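Local atomic coordinates of D-glyceraldehyde dehydrogenase (NADP(+)) (Thermoplasma acidophilum, PDB entry 5IZD), a protein that oxidises D-glyceraldehyde to glycerate with NADP(+) in the non-phosphorylated Entner-Doudoroff pathway, working as a homotetrameric aldehyde dehydrogenase. Residues L145-F150 against T222-T227. Numbering follows the deposited sequence.
Sequences LTPWNF and TMTGST. With NAP (NADP nicotinamide-adenine-dinucleotide phosphate), chain I.
Leu145 O is met twice by the neighbouring strand: Thr224 N donates a hydrogen bond to it at 3.2 Å, and the CA of Met223 adds a CA-H...O contact at 3.3 Å. With the straighter bond from Leu145 N to Thr222 O (2.9 Å, 166°), this makes a parallel beta bridge between Leu145 and Met223, at the C-terminal ends of two neighbouring parallel strands in the Rossmann-like NADP-binding sheet of the aldehyde dehydrogenase fold. Beyond it the two segments part and the cofactor lies across their ends. The Leu145 and Met223 side chains emerge on the cofactor face, where Leu145 CB packs on Met223 CG. Leu145 then sends CD1 to the adenine, while Met223, with CG anti to its backbone N (171°) and the chain bent at chi2, brings its CE methyl near O2A of the diphosphate. Past the bridge the Pro147 ring lies over the Thr224 carbonyl, its CB 3.5 Å from Thr224 O, and its CG touches the Thr224 methyl. Thr224 OG1 bonds instead to Lys158. Thr146 O accepts a hydrogen bond from O3B of the adenosine ribose. Asn149, by similarity the transition-state stabiliser, uses ND2 to bond OD2 of the sulfinic acid that the cysteine at 281 carries here, consistent with one loop serving both cofactor and catalytic centre. The diphosphate is gripped from both segments. Trp148 NE1 reaches O2N at 2.8 Å, and Ser226 N, at the N-cap of helix 227-236, points almost straight at O2A, 2.7 Å away with an N-H...O angle of 177°.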
loop_
_atom_site.group_PDB
_atom_site.type_symbol
_atom_site.label_atom_id
_atom_site.label_comp_id
_atom_site.label_asym_id
_atom_site.label_seq_id
_atom_site.Cartn_x
_atom_site.Cartn_y
_atom_site.Cartn_z
ATOM N N LEU A 145 -28.818 -1.479 2.330
ATOM C CA LEU A 145 -29.896 -2.119 3.059
ATOM C C LEU A 145 -29.463 -2.143 4.512
ATOM O O LEU A 145 -28.495 -2.857 4.870
ATOM C CB LEU A 145 -30.181 -3.535 2.550
ATOM C CG LEU A 145 -30.607 -3.644 1.102
ATOM C CD1 LEU A 145 -30.454 -5.089 0.652
ATOM C CD2 LEU A 145 -31.985 -3.151 0.852
ATOM N N THR A 146 -30.138 -1.360 5.353
ATOM C CA THR A 146 -29.685 -1.172 6.743
ATOM C C THR A 146 -30.587 -1.889 7.736
ATOM O O THR A 146 -31.817 -2.053 7.490
ATOM C CB THR A 146 -29.471 0.321 7.136
ATOM O OG1 THR A 146 -30.628 1.089 6.855
ATOM C CG2 THR A 146 -28.328 0.871 6.332
ATOM N N PRO A 147 -29.983 -2.363 8.848
ATOM C CA PRO A 147 -30.768 -3.006 9.913
ATOM C C PRO A 147 -31.350 -2.035 10.983
ATOM O O PRO A 147 -31.130 -0.818 10.938
ATOM C CB PRO A 147 -29.762 -3.940 10.533
ATOM C CG PRO A 147 -28.506 -3.156 10.461
ATOM C CD PRO A 147 -28.554 -2.315 9.207
ATOM N N TRP A 148 -32.099 -2.581 11.927
ATOM C CA TRP A 148 -32.777 -1.753 12.935
ATOM C C TRP A 148 -31.909 -1.530 14.172
ATOM O O TRP A 148 -32.206 -0.598 14.971
ATOM C CB TRP A 148 -34.134 -2.377 13.379
ATOM C CG TRP A 148 -34.043 -3.854 13.694
ATOM C CD1 TRP A 148 -34.322 -4.877 12.851
ATOM C CD2 TRP A 148 -33.564 -4.445 14.903
ATOM N NE1 TRP A 148 -34.095 -6.075 13.470
ATOM C CE2 TRP A 148 -33.606 -5.830 14.732
ATOM C CE3 TRP A 148 -33.144 -3.935 16.117
ATOM C CZ2 TRP A 148 -33.205 -6.738 15.755
ATOM C CZ3 TRP A 148 -32.716 -4.823 17.120
ATOM C CH2 TRP A 148 -32.783 -6.209 16.941
ATOM N N ASN A 149 -30.896 -2.366 14.381
ATOM C CA ASN A 149 -30.226 -2.376 15.660
ATOM C C ASN A 149 -29.336 -1.153 15.912
ATOM O O ASN A 149 -29.311 -0.646 17.038
ATOM C CB ASN A 149 -29.539 -3.705 15.889
ATOM C CG ASN A 149 -28.314 -3.928 14.965
ATOM O OD1 ASN A 149 -28.248 -3.426 13.832
ATOM N ND2 ASN A 149 -27.325 -4.650 15.480
ATOM N N PHE A 150 -28.628 -0.668 14.866
ATOM C CA PHE A 150 -27.878 0.592 14.898
ATOM C C PHE A 150 -28.383 1.383 13.711
ATOM O O PHE A 150 -27.675 1.563 12.682
ATOM C CB PHE A 150 -26.364 0.365 14.885
ATOM C CG PHE A 150 -25.887 -0.319 16.135
ATOM C CD1 PHE A 150 -25.707 0.420 17.313
ATOM C CD2 PHE A 150 -25.799 -1.686 16.188
ATOM C CE1 PHE A 150 -25.386 -0.210 18.522
ATOM C CE2 PHE A 150 -25.503 -2.325 17.389
ATOM C CZ PHE A 150 -25.292 -1.589 18.557
ATOM N N THR A 222 -24.634 -3.258 -0.428
ATOM C CA THR A 222 -24.067 -3.171 0.888
ATOM C C THR A 222 -25.181 -3.363 1.932
ATOM O O THR A 222 -26.184 -2.632 1.912
ATOM C CB THR A 222 -23.248 -1.884 1.094
ATOM O OG1 THR A 222 -22.635 -1.934 2.387
ATOM C CG2 THR A 222 -24.042 -0.598 0.968
ATOM N N MET A 223 -25.049 -4.377 2.785
ATOM C CA MET A 223 -26.178 -4.837 3.628
ATOM C C MET A 223 -25.672 -5.341 4.953
ATOM O O MET A 223 -24.587 -5.959 5.023
ATOM C CB MET A 223 -26.996 -5.941 2.940
ATOM C CG MET A 223 -28.027 -6.620 3.807
ATOM S SD MET A 223 -27.447 -8.067 4.707
ATOM C CE MET A 223 -28.947 -8.781 5.399
ATOM N N THR A 224 -26.459 -5.101 5.995
ATOM C CA THR A 224 -26.170 -5.658 7.298
ATOM C C THR A 224 -27.499 -6.164 7.848
ATOM O O THR A 224 -28.503 -5.514 7.639
ATOM C CB THR A 224 -25.481 -4.623 8.206
ATOM O OG1 THR A 224 -24.200 -4.269 7.669
ATOM C CG2 THR A 224 -25.300 -5.127 9.640
ATOM N N GLY A 225 -27.494 -7.331 8.473
ATOM C CA GLY A 225 -28.682 -7.967 9.056
ATOM C C GLY A 225 -28.538 -9.445 9.326
ATOM O O GLY A 225 -27.413 -9.936 9.639
ATOM N N SER A 226 -29.612 -10.185 9.133
ATOM C CA SER A 226 -29.643 -11.577 9.543
ATOM C C SER A 226 -29.026 -12.490 8.490
ATOM O O SER A 226 -28.960 -12.183 7.319
ATOM C CB SER A 226 -31.086 -12.054 9.801
ATOM O OG SER A 226 -31.719 -12.150 8.528
ATOM N N THR A 227 -28.680 -13.675 8.923
ATOM C CA THR A 227 -27.998 -14.627 8.051
ATOM C C THR A 227 -28.919 -15.010 6.865
ATOM O O THR A 227 -28.443 -15.034 5.723
ATOM C CB THR A 227 -27.617 -15.893 8.813
ATOM O OG1 THR A 227 -26.988 -15.523 10.032
ATOM C CG2 THR A 227 -26.661 -16.749 7.963
HETATM P PA NAP I . -33.037 -8.466 8.255
HETATM O O1A NAP I . -34.296 -9.150 7.823
HETATM O O2A NAP I . -31.715 -9.102 7.882
HETATM O O5B NAP I . -33.087 -6.925 7.714
HETATM C C5B NAP I . -31.944 -6.178 7.240
HETATM C C4B NAP I . -32.336 -5.297 6.038
HETATM O O4B NAP I . -32.617 -6.125 4.894
HETATM C C3B NAP I . -33.631 -4.495 6.280
HETATM O O3B NAP I . -33.553 -3.232 5.567
HETATM C C2B NAP I . -34.688 -5.378 5.677
HETATM O O2B NAP I . -35.917 -4.710 5.409
HETATM C C1B NAP I . -33.980 -5.866 4.441
HETATM N N9A NAP I . -34.550 -7.068 3.814
HETATM C C8A NAP I . -35.355 -8.017 4.364
HETATM N N7A NAP I . -35.689 -8.948 3.497
HETATM C C5A NAP I . -35.021 -8.578 2.325
HETATM C C6A NAP I . -34.957 -9.154 1.055
HETATM N N6A NAP I . -35.586 -10.291 0.737
HETATM N N1A NAP I . -34.212 -8.541 0.112
HETATM C C2A NAP I . -33.594 -7.385 0.417
HETATM N N3A NAP I . -33.616 -6.758 1.600
HETATM C C4A NAP I . -34.348 -7.429 2.518
HETATM O O3 NAP I . -33.106 -8.305 9.834
HETATM P PN NAP I . -34.246 -8.744 10.883
HETATM O O1N NAP I . -35.520 -7.960 10.627
HETATM O O2N NAP I . -33.726 -8.570 12.289
HETATM O O5D NAP I . -34.491 -10.245 10.586
HETATM P P2B NAP I . -37.215 -5.006 6.399
HETATM O O1X NAP I . -38.387 -4.214 5.799
HETATM O O2X NAP I . -36.902 -4.495 7.725
HETATM O O3X NAP I . -37.530 -6.464 6.396
#